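Local coordinates for HNH nuclease domain-containing protein (Streptomyces coelicolor, PDB 5ZMO), which recognises phosphorothioated DNA through its sulfur-binding domain, the part described here, and is probably a type IV restriction endonuclease in its full-length form, at residues Leu33-Ala36 against Ile37-Val41; Arg43-Arg46 against Leu47-Trp50; Leu97-Arg100 against Gly101-Thr105. All blocks are in the same frame, centred on the assembly; numbering follows the deposited sequence.

Interaction 1: Leu33-Ala36 against Ile37-Val41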
loop_
_atom_site.group_PDB
_atom_site.type_symbol
_atom_site.label_atom_id
_atom_site.label_comp_id
_atom_site.label_asym_id
_atom_site.label_seq_id
_atom_site.Cartn_x
_atom_site.Cartn_y
_atom_site.Cartn_z
ATOM N N LEU A 33 0.230 1.087 -1.689
ATOM C CA LEU A 33 0.069 2.558 -1.665
ATOM C C LEU A 33 -1.126 3.020 -2.484
ATOM O O LEU A 33 -1.889 3.881 -2.027
ATOM C CB LEU A 33 1.304 3.326 -2.162
ATOM C CG LEU A 33 2.445 3.218 -1.163
ATOM C CD1 LEU A 33 3.759 3.591 -1.841
ATOM C CD2 LEU A 33 2.217 4.055 0.030
ATOM N N LEU A 34 -1.240 2.549 -3.724
ATOM C CA LEU A 34 -2.453 2.945 -4.531
ATOM C C LEU A 34 -3.786 2.605 -3.868
ATOM O O LEU A 34 -4.754 3.413 -3.880
ATOM C CB LEU A 34 -2.365 2.325 -5.921
ATOM C CG LEU A 34 -1.471 2.978 -6.962
ATOM C CD1 LEU A 34 -1.392 2.092 -8.198
ATOM C CD2 LEU A 34 -2.050 4.311 -7.357
ATOM N N TRP A 35 -3.842 1.449 -3.234
ATOM C CA TRP A 35 -5.040 0.996 -2.547
ATOM C C TRP A 35 -5.296 1.941 -1.400
ATOM O O TRP A 35 -6.438 2.414 -1.209
ATOM C CB TRP A 35 -4.911 -0.434 -2.077
ATOM C CG TRP A 35 -6.071 -0.892 -1.299
ATOM C CD1 TRP A 35 -7.293 -1.331 -1.780
ATOM C CD2 TRP A 35 -6.171 -0.949 0.134
ATOM N NE1 TRP A 35 -8.114 -1.650 -0.751
ATOM C CE2 TRP A 35 -7.479 -1.417 0.434
ATOM C CE3 TRP A 35 -5.302 -0.620 1.189
ATOM C CZ2 TRP A 35 -7.912 -1.604 1.733
ATOM C CZ3 TRP A 35 -5.747 -0.818 2.500
ATOM C CH2 TRP A 35 -7.037 -1.278 2.744
ATOM N N ALA A 36 -4.240 2.218 -0.621
ATOM C CA ALA A 36 -4.413 3.133 0.548
ATOM C C ALA A 36 -4.858 4.565 0.162
ATOM O O ALA A 36 -5.641 5.203 0.865
ATOM C CB ALA A 36 -3.151 3.193 1.371
ATOM N N ILE A 37 -4.412 5.058 -1.004
ATOM C CA ILE A 37 -4.840 6.376 -1.472
ATOM C C ILE A 37 -6.302 6.309 -1.802
ATOM O O ILE A 37 -7.096 7.227 -1.474
ATOM C CB ILE A 37 -3.974 6.892 -2.638
ATOM C CG1 ILE A 37 -2.557 7.194 -2.154
ATOM C CG2 ILE A 37 -4.632 8.124 -3.249
ATOM C CD1 ILE A 37 -1.525 7.268 -3.281
ATOM N N GLY A 38 -6.690 5.271 -2.530
ATOM C CA GLY A 38 -8.137 5.046 -2.811
ATOM C C GLY A 38 -9.000 4.940 -1.561
ATOM O O GLY A 38 -10.125 5.541 -1.478
ATOM N N GLN A 39 -8.470 4.257 -0.554
ATOM C CA GLN A 39 -9.185 4.165 0.751
ATOM C C GLN A 39 -9.334 5.571 1.391
ATOM O O GLN A 39 -10.440 5.915 1.914
ATOM C CB GLN A 39 -8.484 3.161 1.727
ATOM C CG GLN A 39 -8.518 1.720 1.226
ATOM C CD GLN A 39 -9.932 1.207 1.146
ATOM O OE1 GLN A 39 -10.510 1.046 0.042
ATOM N NE2 GLN A 39 -10.530 0.997 2.309
ATOM N N ALA A 40 -8.295 6.406 1.360
ATOM C CA ALA A 40 -8.381 7.736 1.999
ATOM C C ALA A 40 -9.447 8.569 1.273
ATOM O O ALA A 40 -10.272 9.231 1.868
ATOM C CB ALA A 40 -7.060 8.404 1.949
ATOM N N VAL A 41 -9.391 8.545 -0.039
ATOM C CA VAL A 41 -10.350 9.228 -0.875
ATOM C C VAL A 41 -11.787 8.761 -0.624
ATOM O O VAL A 41 -12.705 9.597 -0.647
ATOM C CB VAL A 41 -9.885 9.126 -2.372
ATOM C CG1 VAL A 41 -11.017 9.412 -3.374
ATOM C CG2 VAL A 41 -8.688 10.066 -2.546
#
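The flat indole of W35 carries Q39 on one face: CG sits over the centre of the six-membered ring, 3.4 Å from its centroid, in a CH-pi contact, and the amide beyond it is stacked with its plane only 1° from that of the ring. The W35 side chain also touches T53, A56, V57 and L60 of helix 50-63, with Q48 near the six-membered ring. This is an i to i+4 pairing along one alpha-helix, residues 28-41 of the sulfur-binding domain. W35 swings CG opposite its backbone N (chi1 176°), while Q39 bends at chi2 (-64°); together these turns lay the glutamine chain over the ring. A tryptophan suits the place because its broad apolar surface fills the space between two helices, and a glutamine because its methylenes can rest on that surface where Q39 is partly exposed. Small residues allow close approach nearby: A36 touches W87, and A40 touches Y123 and L126 of helix 120-128. The successive backbone bonds are regular, with G38 N to L34 O at 3.0 Å almost straight. On another side of the helix, I37 touches L126, and its CG1 lies 3.4 Å from L33 O.

Interaction 2: Arg43-Arg46 against Leu47-Trp50. With PO4 (phosphate ion), chain D.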
loop_
_atom_site.group_PDB
_atom_site.type_symbol
_atom_site.label_atom_id
_atom_site.label_comp_id
_atom_site.label_asym_id
_atom_site.label_seq_id
_atom_site.Cartn_x
_atom_site.Cartn_y
_atom_site.Cartn_z
ATOM N N ARG A 43 -12.755 7.868 2.268
ATOM C CA ARG A 43 -12.948 8.170 3.716
ATOM C C ARG A 43 -13.144 6.922 4.508
ATOM O O ARG A 43 -13.879 6.901 5.525
ATOM C CB ARG A 43 -14.163 9.084 3.962
ATOM C CG ARG A 43 -14.344 10.212 2.986
ATOM C CD ARG A 43 -13.345 11.274 3.269
ATOM N NE ARG A 43 -13.341 12.231 2.175
ATOM C CZ ARG A 43 -12.888 13.474 2.264
ATOM N NH1 ARG A 43 -12.922 14.249 1.185
ATOM N NH2 ARG A 43 -12.428 13.964 3.427
ATOM N N ALA A 44 -12.502 5.853 4.088
ATOM C CA ALA A 44 -12.501 4.689 4.934
ATOM C C ALA A 44 -11.627 5.029 6.143
ATOM O O ALA A 44 -10.797 5.957 6.073
ATOM C CB ALA A 44 -12.005 3.447 4.198
ATOM N N PRO A 45 -11.746 4.238 7.229
ATOM C CA PRO A 45 -10.921 4.524 8.396
ATOM C C PRO A 45 -9.460 4.494 8.029
ATOM O O PRO A 45 -9.050 3.656 7.204
ATOM C CB PRO A 45 -11.286 3.369 9.357
ATOM C CG PRO A 45 -12.695 2.970 8.965
ATOM C CD PRO A 45 -12.623 3.072 7.455
ATOM N N ARG A 46 -8.664 5.356 8.636
ATOM C CA ARG A 46 -7.209 5.401 8.330
ATOM C C ARG A 46 -6.466 4.124 8.709
ATOM O O ARG A 46 -5.644 3.633 7.918
ATOM C CB ARG A 46 -6.540 6.561 9.039
ATOM C CG ARG A 46 -5.033 6.639 8.903
ATOM C CD ARG A 46 -4.448 7.946 9.491
ATOM N NE ARG A 46 -4.507 7.883 10.947
ATOM C CZ ARG A 46 -3.583 7.334 11.749
ATOM N NH1 ARG A 46 -3.792 7.362 13.074
ATOM N NH2 ARG A 46 -2.437 6.825 11.319
ATOM N N LEU A 47 -6.715 3.638 9.925
ATOM C CA LEU A 47 -6.151 2.364 10.401
ATOM C C LEU A 47 -7.162 1.267 10.178
ATOM O O LEU A 47 -8.357 1.377 10.544
ATOM C CB LEU A 47 -5.741 2.480 11.868
ATOM C CG LEU A 47 -4.671 3.558 12.115
ATOM C CD1 LEU A 47 -4.465 3.601 13.648
ATOM C CD2 LEU A 47 -3.366 3.317 11.380
ATOM N N GLN A 48 -6.719 0.207 9.499
ATOM C CA GLN A 48 -7.583 -0.907 9.169
ATOM C C GLN A 48 -6.884 -2.166 9.558
ATOM O O GLN A 48 -5.684 -2.245 9.395
ATOM C CB GLN A 48 -7.885 -0.900 7.670
ATOM C CG GLN A 48 -8.664 0.355 7.246
ATOM C CD GLN A 48 -9.468 0.165 5.973
ATOM O OE1 GLN A 48 -10.508 -0.505 5.982
ATOM N NE2 GLN A 48 -9.026 0.804 4.878
ATOM N N PRO A 49 -7.628 -3.150 10.067
ATOM C CA PRO A 49 -6.940 -4.402 10.458
ATOM C C PRO A 49 -6.175 -5.135 9.304
ATOM O O PRO A 49 -6.576 -5.092 8.138
ATOM C CB PRO A 49 -8.074 -5.287 10.961
ATOM C CG PRO A 49 -9.293 -4.391 11.193
ATOM C CD PRO A 49 -9.097 -3.229 10.266
ATOM N N TRP A 50 -5.073 -5.809 9.664
ATOM C CA TRP A 50 -4.447 -6.739 8.728
ATOM C C TRP A 50 -5.427 -7.628 7.955
ATOM O O TRP A 50 -5.311 -7.753 6.721
ATOM C CB TRP A 50 -3.413 -7.600 9.441
ATOM C CG TRP A 50 -3.049 -8.834 8.793
ATOM C CD1 TRP A 50 -3.360 -10.132 9.191
ATOM C CD2 TRP A 50 -2.360 -8.976 7.529
ATOM N NE1 TRP A 50 -2.873 -11.024 8.300
ATOM C CE2 TRP A 50 -2.219 -10.356 7.288
ATOM C CE3 TRP A 50 -1.768 -8.063 6.645
ATOM C CZ2 TRP A 50 -1.574 -10.856 6.158
ATOM C CZ3 TRP A 50 -1.143 -8.573 5.457
ATOM C CH2 TRP A 50 -1.056 -9.959 5.248
HETATM P P PO4 D . -7.786 10.884 11.552
HETATM O O1 PO4 D . -7.365 9.453 11.916
HETATM O O2 PO4 D . -7.141 11.714 12.662
HETATM O O3 PO4 D . -9.321 11.208 11.410
HETATM O O4 PO4 D . -7.110 11.255 10.255
#
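R46 and L47 lie side by side and point the same way, the leucine against one face of the guanidinium, with L47 CD2 3.6 Å from R46 NH2. They stand where a loop, opened by a Schellman motif at R43 (phi 62°) after helix 28-41, turns into strand 47-49. R46 runs extended to CD and then bends (chi3 73°), turning its flat end over the leucine branches. A long cationic chain suits this spot, since it can offer a face to carbon and its N-H groups to oxygens: NH2 bonds L118 O, while NE makes a long, weak bond of 3.4 Å to O1 of a phosphate ion, probably from the crystallisation liquor and also held by N124. With an alanine here, L118 O would probably lose this donor and L47 the flat surface beside it. This outer half is partly exposed, and P45 beside it is exposed. The inner half is tighter: the buried Q48 packs on W35 of helix 28-41, and A44, whose small methyl lies beside the end of the Q48 side chain, has its carbonyl O bonded by Y123 OH. P45 stiffens the bend, and its O rests 3.3 Å from Q48 CG.

Interaction 3: Leu97-Arg100 against Gly101-Thr105. With PO4 (phosphate ion), chain E; nucleotides of chain C.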
loop_
_atom_site.group_PDB
_atom_site.type_symbol
_atom_site.label_atom_id
_atom_site.label_comp_id
_atom_site.label_asym_id
_atom_site.label_seq_id
_atom_site.Cartn_x
_atom_site.Cartn_y
_atom_site.Cartn_z
ATOM N N LEU A 97 9.013 -11.494 15.079
ATOM C CA LEU A 97 9.760 -11.272 13.866
ATOM C C LEU A 97 10.518 -12.519 13.456
ATOM O O LEU A 97 10.894 -13.325 14.299
ATOM C CB LEU A 97 10.772 -10.149 14.044
ATOM C CG LEU A 97 10.228 -8.794 14.465
ATOM C CD1 LEU A 97 11.349 -7.782 14.545
ATOM C CD2 LEU A 97 9.170 -8.346 13.489
ATOM N N THR A 98 10.777 -12.640 12.176
ATOM C CA THR A 98 11.618 -13.703 11.627
ATOM C C THR A 98 12.651 -13.147 10.668
ATOM O O THR A 98 12.629 -11.968 10.320
ATOM C CB THR A 98 10.741 -14.807 10.993
ATOM O OG1 THR A 98 11.560 -15.919 10.547
ATOM C CG2 THR A 98 9.889 -14.269 9.835
ATOM N N SER A 99 13.613 -13.977 10.311
ATOM C CA SER A 99 14.594 -13.701 9.271
ATOM C C SER A 99 15.430 -12.509 9.656
ATOM O O SER A 99 15.525 -11.484 8.940
ATOM C CB SER A 99 13.926 -13.665 7.876
ATOM O OG SER A 99 14.844 -13.424 6.813
ATOM N N ARG A 100 16.045 -12.646 10.842
ATOM C CA ARG A 100 16.847 -11.568 11.419
ATOM C C ARG A 100 16.096 -10.226 11.495
ATOM O O ARG A 100 16.636 -9.186 11.142
ATOM C CB ARG A 100 18.116 -11.388 10.614
ATOM C CG ARG A 100 18.838 -12.724 10.351
ATOM C CD ARG A 100 20.201 -12.484 9.742
ATOM N NE ARG A 100 21.057 -11.778 10.698
ATOM C CZ ARG A 100 21.835 -12.349 11.623
ATOM N NH1 ARG A 100 21.932 -13.677 11.735
ATOM N NH2 ARG A 100 22.548 -11.574 12.442
ATOM N N GLY A 101 14.862 -10.245 11.946
ATOM C CA GLY A 101 14.152 -8.967 12.133
ATOM C C GLY A 101 13.622 -8.336 10.876
ATOM O O GLY A 101 13.135 -7.196 10.902
ATOM N N ARG A 102 13.680 -9.036 9.757
ATOM C CA ARG A 102 13.210 -8.432 8.523
ATOM C C ARG A 102 11.692 -8.167 8.527
ATOM O O ARG A 102 11.217 -7.176 7.920
ATOM C CB ARG A 102 13.544 -9.321 7.338
ATOM C CG ARG A 102 14.955 -9.200 6.863
ATOM C CD ARG A 102 15.115 -10.136 5.734
ATOM N NE ARG A 102 16.408 -10.129 5.119
ATOM C CZ ARG A 102 17.477 -10.803 5.594
ATOM N NH1 ARG A 102 17.446 -11.401 6.769
ATOM N NH2 ARG A 102 18.616 -10.850 4.901
ATOM N N ARG A 103 10.935 -9.072 9.149
ATOM C CA ARG A 103 9.442 -9.061 9.028
ATOM C C ARG A 103 8.767 -9.852 10.135
ATOM O O ARG A 103 9.354 -10.781 10.695
ATOM C CB ARG A 103 9.034 -9.649 7.649
ATOM C CG ARG A 103 9.267 -11.181 7.547
ATOM C CD ARG A 103 9.191 -11.813 6.164
ATOM N NE ARG A 103 10.445 -11.706 5.495
ATOM C CZ ARG A 103 11.313 -12.667 5.265
ATOM N NH1 ARG A 103 11.121 -13.959 5.564
ATOM N NH2 ARG A 103 12.386 -12.313 4.653
ATOM N N PRO A 104 7.516 -9.537 10.438
ATOM C CA PRO A 104 6.709 -10.359 11.247
ATOM C C PRO A 104 6.306 -11.654 10.537
ATOM O O PRO A 104 6.177 -11.726 9.297
ATOM C CB PRO A 104 5.449 -9.505 11.480
ATOM C CG PRO A 104 5.369 -8.613 10.279
ATOM C CD PRO A 104 6.772 -8.369 9.881
ATOM N N THR A 105 6.128 -12.688 11.336
ATOM C CA THR A 105 5.623 -13.961 10.777
ATOM C C THR A 105 4.186 -13.728 10.356
ATOM O O THR A 105 3.447 -12.966 10.998
ATOM C CB THR A 105 5.606 -15.116 11.785
ATOM O OG1 THR A 105 4.810 -14.727 12.915
ATOM C CG2 THR A 105 7.029 -15.465 12.286
HETATM P P PO4 E . 21.809 -10.800 6.562
HETATM O O1 PO4 E . 21.002 -10.006 7.587
HETATM O O2 PO4 E . 22.937 -11.501 7.276
HETATM O O3 PO4 E . 20.937 -11.867 5.933
HETATM O O4 PO4 E . 22.380 -9.861 5.483
ATOM P P DG C 3 11.550 -19.138 12.281
ATOM O OP1 DG C 3 12.050 -20.014 13.366
ATOM O OP2 DG C 3 11.118 -17.739 12.571
ATOM O "O5'" DG C 3 12.749 -19.010 11.228
ATOM C "C5'" DG C 3 13.574 -20.155 10.873
ATOM C "C4'" DG C 3 14.461 -19.839 9.692
ATOM O "O4'" DG C 3 13.636 -19.717 8.507
ATOM C "C3'" DG C 3 15.252 -18.528 9.805
ATOM O "O3'" DG C 3 16.539 -18.719 9.236
ATOM C "C2'" DG C 3 14.446 -17.571 8.952
ATOM C "C1'" DG C 3 13.997 -18.503 7.850
ATOM N N9 DG C 3 12.855 -18.043 7.061
ATOM C C8 DG C 3 11.783 -17.284 7.461
ATOM N N7 DG C 3 10.941 -17.033 6.494
ATOM C C5 DG C 3 11.499 -17.658 5.390
ATOM C C6 DG C 3 11.044 -17.734 4.053
ATOM O O6 DG C 3 10.034 -17.232 3.553
ATOM N N1 DG C 3 11.926 -18.452 3.257
ATOM C C2 DG C 3 13.057 -19.092 3.709
ATOM N N2 DG C 3 13.790 -19.717 2.791
ATOM N N3 DG C 3 13.497 -19.023 4.950
ATOM C C4 DG C 3 12.675 -18.295 5.730
ATOM P P DC C 2 5.588 -17.557 8.773
ATOM O OP1 DC C 2 4.290 -17.746 9.506
ATOM O OP2 DC C 2 5.866 -16.241 8.232
ATOM O "O5'" DC C 2 6.894 -18.154 9.509
ATOM C "C5'" DC C 2 6.892 -19.461 10.179
ATOM C "C4'" DC C 2 8.261 -20.093 10.395
ATOM O "O4'" DC C 2 8.706 -20.914 9.279
ATOM C "C3'" DC C 2 9.451 -19.197 10.723
ATOM O "O3'" DC C 2 10.378 -19.885 11.573
ATOM C "C2'" DC C 2 10.184 -19.080 9.398
ATOM C "C1'" DC C 2 9.949 -20.427 8.733
ATOM N N1 DC C 2 9.764 -20.339 7.270
ATOM C C2 DC C 2 10.613 -21.020 6.376
ATOM O O2 DC C 2 11.620 -21.618 6.818
ATOM N N3 DC C 2 10.332 -20.979 5.049
ATOM C C4 DC C 2 9.233 -20.344 4.616
ATOM N N4 DC C 2 8.989 -20.317 3.307
ATOM C C5 DC C 2 8.364 -19.650 5.503
ATOM C C6 DC C 2 8.655 -19.685 6.806
ATOM P P DC C 5 22.043 -18.840 4.157
ATOM O OP1 DC C 5 22.973 -19.884 3.615
ATOM O OP2 DC C 5 22.564 -17.676 4.863
ATOM O "O5'" DC C 5 21.244 -18.370 2.858
ATOM C "C5'" DC C 5 20.480 -19.295 2.092
ATOM C "C4'" DC C 5 20.127 -18.668 0.768
ATOM O "O4'" DC C 5 19.051 -17.716 0.947
ATOM C "C3'" DC C 5 21.264 -17.902 0.097
ATOM O "O3'" DC C 5 21.214 -18.298 -1.260
ATOM C "C2'" DC C 5 20.926 -16.438 0.361
ATOM C "C1'" DC C 5 19.407 -16.429 0.432
ATOM N N1 DC C 5 18.781 -15.443 1.326
ATOM C C2 DC C 5 17.726 -14.657 0.843
ATOM O O2 DC C 5 17.505 -14.631 -0.371
ATOM N N3 DC C 5 17.076 -13.846 1.695
ATOM C C4 DC C 5 17.359 -13.878 2.996
ATOM N N4 DC C 5 16.646 -13.102 3.809
ATOM C C5 DC C 5 18.407 -14.691 3.520
ATOM C C6 DC C 5 19.059 -15.473 2.663
#
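R102 starts with CG beside its own backbone N (chi1 -80°) and then runs straight to NE, which carries its guanidinium back across the turn to S99. R103 instead sets CG between its backbone N and carbonyl carbon (chi1 71°) and bends again at chi3, so that S99 CB lies over one face of its guanidinium. R102 ends the type I' turn that starts at S99, and R103 begins strand 103-104 of the hairpin it forms with strand 97-98. T98 N bonds R103 O at 2.8 Å, and R102 and R103 together face T98 in a classic beta bulge. G101 suits its backbone angles, at which a CB would clash with R100 O. S99 O is gripped twice, by R102 N at 3.2 Å and R102 NH1 at 2.9 Å, from opposite faces of its carbonyl plane. NH2 of R102 continues to O3 of a phosphate ion, probably from the crystallisation liquor, at 2.7 Å in the guanidinium plane, while N4 of DC5 of chain C lies over the centre of one face. T98 OG1 donates to OP2 of DG3 of chain C at 2.8 Å. R103 NH1 approaches N7 of DG3 of chain C edge-on at 3.2 Å, its NH2 bonds O6 of a modified base in the DNA, and S99 OG bonds N7 of a modified base. L97 and P104 also pack on W79, and T105 caps the next helix through S108 N. Hydroxyl on phosphate, guanidinium edge beside N7 and O6, and a turn whose S99 O is held by two R102 N-H groups are consistent with a tip that probably reads purine edges while T98 binds the backbone.

Overall arrangement
The three contacts follow in order along the chain. Interactions 1 and 2 are neighbours, their centres about 10 Å apart: helix 28-41 ends and the chain passes through a loop into strand 47-49, and Q39 O probably accepts a bond from A44 N where the two meet. Interaction 3 stands apart, its centre about 26 Å from that of interaction 1, on the opposite side of the chain's centre, and about 24 Å from that of interaction 2. It belongs to a separate two-stranded hairpin, whereas strand 47-49 edges a three-stranded sheet. The mainly helical body thus holds the buried interaction 1 and the surface interaction 2, and the hairpin meets the DNA.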